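Local coordinates for protein maleate cis-trans isomerase (Pseudomonas putida, PDB 4FQ5) that probably catalyses the cis-trans isomerization of the C2-C3 double bond of maleate, giving fumarate, at residues A[36-48]-A[219-231]. The protein carries 1 engineered substitution. Residues are numbered along the deposited sequence; the frame is centred on the assembly and turned at random.
Sequences SSNITMETEIPAL and SAAVQMPSLNAIT. Engineered in segment 219-231: Ala221 (natural residue Cys). With MAE (maleic acid), chain C.
Gln223 reaches across to the backbone of 37-40, and its chain can be followed outward from the substrate. Gln223 CB packs on the maleate carboxylate, 3.2 Å from O1, while the backbone N of Gln223 donates to O2. CG, anti to the backbone N (chi1 -178°), carries the chain off the ligand, and a bend at chi2 lays the amide alongside that of Asn38, the two planes 26° apart. At the tip Gln223 OE1 takes two backbone donors: Ile39 N at 2.9 Å, in the carbonyl plane and on a lone pair, and Thr40 N, longer and nearly end-on. NE2 gives one hydrogen to Ser37 O, from above that carbonyl's plane, and is also bonded to Asn190 O. Glutamine suits the place because one flat group both accepts and donates. Threonine offers two different branches: Thr40 OG1 bonds to Gln223 O at 2.6 Å, and CG2 packs on Pro225.

The two segments belong to the two halves of an arylmalonate decarboxylase-type fold, each built on a four-stranded parallel sheet of order 2-1-3-4, and maleate lies where the halves meet. Asparagine divides its amide: Asn38 ND2 donates to maleate O1 at 2.7 Å, and OD1 accepts from Met41 N in an Asx motif that leads into helix 41-52. Val222 N supplies a bond to O4; the branched side chain of Val222 packs against Met41, its CG1 3.7 Å from Met41 CB. Ala221, an engineered residue, stands where the predicted proton donor would be.

Farther along the helix, glutamate's two oxygens share the work: Glu44 OE2 collects Ser226 N on its syn lone pair at 2.9 Å and Leu227 N from above the carboxylate plane, while two waters join OE1 to Ser226 OG. Leu227 covers this buried carboxylate with CB, and its forked end gives CD2 to Ala47 CB and CD1 to Leu48 CD1.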
# COMPACT_ATOMS: atom_id res chain seq x y z
N SER A 36 -26.07 -2.94 10.79
CA SER A 36 -26.13 -3.60 9.48
C SER A 36 -25.98 -2.60 8.31
O SER A 36 -25.34 -2.90 7.30
CB SER A 36 -27.42 -4.40 9.34
OG SER A 36 -28.55 -3.55 9.37
N SER A 37 -26.57 -1.41 8.47
CA SER A 37 -26.55 -0.38 7.43
C SER A 37 -25.29 0.49 7.47
O SER A 37 -25.09 1.34 6.60
CB SER A 37 -27.78 0.51 7.55
OG SER A 37 -27.81 1.13 8.82
N ASN A 38 -24.45 0.29 8.49
CA ASN A 38 -23.23 1.07 8.63
C ASN A 38 -22.19 0.62 7.60
O ASN A 38 -21.94 -0.58 7.45
CB ASN A 38 -22.68 0.98 10.06
CG ASN A 38 -21.52 1.93 10.30
OD1 ASN A 38 -20.41 1.71 9.83
ND2 ASN A 38 -21.77 2.99 11.06
N ILE A 39 -21.61 1.58 6.89
CA ILE A 39 -20.55 1.32 5.91
C ILE A 39 -19.26 2.07 6.26
O ILE A 39 -18.17 1.71 5.79
CB ILE A 39 -20.98 1.69 4.46
CG1 ILE A 39 -21.49 3.14 4.38
CG2 ILE A 39 -22.02 0.71 3.93
CD1 ILE A 39 -21.34 3.76 3.01
N THR A 40 -19.38 3.09 7.09
CA THR A 40 -18.27 4.00 7.36
C THR A 40 -17.24 3.44 8.34
O THR A 40 -16.04 3.66 8.17
CB THR A 40 -18.78 5.39 7.79
OG1 THR A 40 -19.60 5.92 6.75
CG2 THR A 40 -17.64 6.37 8.07
N MET A 41 -17.70 2.70 9.35
CA MET A 41 -16.77 2.07 10.29
C MET A 41 -15.83 1.12 9.55
O MET A 41 -14.62 1.13 9.80
CB MET A 41 -17.50 1.33 11.41
CG MET A 41 -16.58 0.88 12.54
SD MET A 41 -16.28 2.13 13.81
CE MET A 41 -15.89 3.58 12.85
N GLU A 42 -16.39 0.32 8.65
CA GLU A 42 -15.62 -0.60 7.82
C GLU A 42 -14.79 0.10 6.73
O GLU A 42 -14.04 -0.55 6.00
CB GLU A 42 -16.54 -1.66 7.21
CG GLU A 42 -17.01 -2.68 8.24
CD GLU A 42 -18.28 -3.40 7.84
OE1 GLU A 42 -19.20 -2.76 7.26
OE2 GLU A 42 -18.38 -4.60 8.11
N THR A 43 -14.93 1.42 6.63
CA THR A 43 -14.14 2.22 5.69
C THR A 43 -13.02 2.95 6.42
O THR A 43 -11.86 2.85 6.03
CB THR A 43 -15.04 3.21 4.92
OG1 THR A 43 -16.04 2.46 4.22
CG2 THR A 43 -14.23 4.03 3.90
N GLU A 44 -13.36 3.64 7.50
CA GLU A 44 -12.40 4.50 8.18
C GLU A 44 -11.41 3.77 9.08
O GLU A 44 -10.24 4.14 9.14
CB GLU A 44 -13.11 5.63 8.93
CG GLU A 44 -13.89 6.53 7.98
CD GLU A 44 -14.40 7.81 8.63
OE1 GLU A 44 -14.39 7.91 9.87
OE2 GLU A 44 -14.81 8.72 7.89
N ILE A 45 -11.87 2.73 9.78
CA ILE A 45 -10.96 1.94 10.62
C ILE A 45 -9.90 1.22 9.75
O ILE A 45 -8.72 1.29 10.06
CB ILE A 45 -11.71 0.99 11.59
CG1 ILE A 45 -12.04 1.69 12.91
CG2 ILE A 45 -10.87 -0.23 11.97
CD1 ILE A 45 -12.74 3.02 12.78
N PRO A 46 -10.33 0.55 8.66
CA PRO A 46 -9.30 0.00 7.78
C PRO A 46 -8.42 1.07 7.10
O PRO A 46 -7.22 0.86 6.96
CB PRO A 46 -10.10 -0.80 6.75
CG PRO A 46 -11.30 -1.24 7.54
CD PRO A 46 -11.65 -0.02 8.36
N ALA A 47 -9.01 2.20 6.70
CA ALA A 47 -8.21 3.29 6.13
C ALA A 47 -7.10 3.72 7.11
O ALA A 47 -5.94 3.79 6.72
CB ALA A 47 -9.08 4.47 5.73
N LEU A 48 -7.47 3.98 8.37
CA LEU A 48 -6.51 4.39 9.41
C LEU A 48 -5.39 3.38 9.62
O LEU A 48 -4.21 3.75 9.68
CB LEU A 48 -7.22 4.62 10.76
CG LEU A 48 -7.71 5.99 11.27
CD1 LEU A 48 -7.03 7.19 10.61
CD2 LEU A 48 -9.22 6.12 11.25
N SER A 219 -17.25 14.12 14.45
CA SER A 219 -18.39 13.22 14.34
C SER A 219 -18.47 12.35 15.58
O SER A 219 -17.52 11.61 15.89
CB SER A 219 -18.30 12.33 13.09
OG SER A 219 -19.46 11.52 12.98
N ALA A 220 -19.59 12.45 16.29
CA ALA A 220 -19.88 11.55 17.41
C ALA A 220 -20.38 10.22 16.88
O ALA A 220 -20.32 9.21 17.56
CB ALA A 220 -20.91 12.17 18.35
N ALA A 221 -20.88 10.24 15.65
CA ALA A 221 -21.38 9.05 14.99
C ALA A 221 -20.31 8.38 14.16
O ALA A 221 -19.36 9.02 13.69
CB ALA A 221 -22.58 9.38 14.12
N VAL A 222 -20.51 7.09 13.96
CA VAL A 222 -19.56 6.26 13.26
C VAL A 222 -19.99 6.07 11.80
O VAL A 222 -19.18 5.67 10.96
CB VAL A 222 -19.38 4.98 14.10
CG1 VAL A 222 -19.57 3.71 13.29
CG2 VAL A 222 -18.06 5.02 14.85
N GLN A 223 -21.25 6.38 11.49
CA GLN A 223 -21.72 6.33 10.10
C GLN A 223 -21.35 7.57 9.27
O GLN A 223 -21.15 7.47 8.06
CB GLN A 223 -23.23 6.10 10.02
CG GLN A 223 -23.81 5.98 8.62
CD GLN A 223 -23.48 4.66 7.92
OE1 GLN A 223 -22.32 4.21 7.92
NE2 GLN A 223 -24.49 4.06 7.30
N MET A 224 -21.28 8.74 9.91
CA MET A 224 -21.00 9.97 9.18
C MET A 224 -19.51 10.05 8.85
O MET A 224 -18.69 10.10 9.76
CB MET A 224 -21.42 11.19 10.00
CG MET A 224 -21.22 12.49 9.26
SD MET A 224 -21.97 13.91 10.06
CE MET A 224 -20.93 14.15 11.49
N PRO A 225 -19.16 10.07 7.55
CA PRO A 225 -17.75 10.15 7.16
C PRO A 225 -17.12 11.45 7.62
O PRO A 225 -17.74 12.51 7.52
CB PRO A 225 -17.79 10.11 5.62
CG PRO A 225 -19.14 9.59 5.27
CD PRO A 225 -20.06 10.01 6.38
N SER A 226 -15.91 11.38 8.16
CA SER A 226 -15.24 12.58 8.63
C SER A 226 -13.74 12.51 8.46
O SER A 226 -13.07 13.54 8.49
CB SER A 226 -15.58 12.83 10.10
OG SER A 226 -15.07 11.80 10.92
N LEU A 227 -13.21 11.31 8.28
CA LEU A 227 -11.76 11.12 8.23
C LEU A 227 -11.04 12.07 7.26
O LEU A 227 -10.02 12.66 7.61
CB LEU A 227 -11.41 9.66 7.92
CG LEU A 227 -9.92 9.28 7.86
CD1 LEU A 227 -9.21 9.69 9.15
CD2 LEU A 227 -9.75 7.79 7.60
N ASN A 228 -11.59 12.24 6.07
CA ASN A 228 -10.97 13.06 5.04
C ASN A 228 -11.03 14.58 5.28
O ASN A 228 -10.48 15.36 4.49
CB ASN A 228 -11.54 12.70 3.66
CG ASN A 228 -11.11 11.32 3.19
OD1 ASN A 228 -10.01 10.86 3.52
ND2 ASN A 228 -11.95 10.67 2.41
N ALA A 229 -11.69 14.99 6.36
CA ALA A 229 -11.78 16.41 6.73
C ALA A 229 -11.02 16.74 8.01
O ALA A 229 -10.88 17.91 8.36
CB ALA A 229 -13.24 16.85 6.84
N ILE A 230 -10.52 15.71 8.69
CA ILE A 230 -9.90 15.88 10.01
C ILE A 230 -8.69 16.82 10.02
O ILE A 230 -8.61 17.74 10.85
CB ILE A 230 -9.54 14.52 10.65
CG1 ILE A 230 -10.82 13.79 11.07
CG2 ILE A 230 -8.58 14.71 11.82
CD1 ILE A 230 -10.60 12.41 11.66
N THR A 231 -7.75 16.60 9.10
CA THR A 231 -6.51 17.38 9.09
C THR A 231 -6.78 18.83 8.68
O THR A 231 -6.19 19.75 9.24
CB THR A 231 -5.42 16.76 8.19
OG1 THR A 231 -5.92 16.60 6.86
CG2 THR A 231 -4.99 15.41 8.73
C1 MAE C . -23.96 4.58 13.23
O1 MAE C . -24.01 3.87 12.21
O2 MAE C . -23.49 5.73 13.25
C2 MAE C . -24.51 4.03 14.48
C3 MAE C . -24.27 4.51 15.68
C4 MAE C . -23.38 5.66 15.98
O3 MAE C . -23.90 6.69 16.42
O4 MAE C . -22.16 5.59 15.84
O HOH W 1 -13.16 9.81 11.33
O HOH W 2 -16.38 9.44 10.87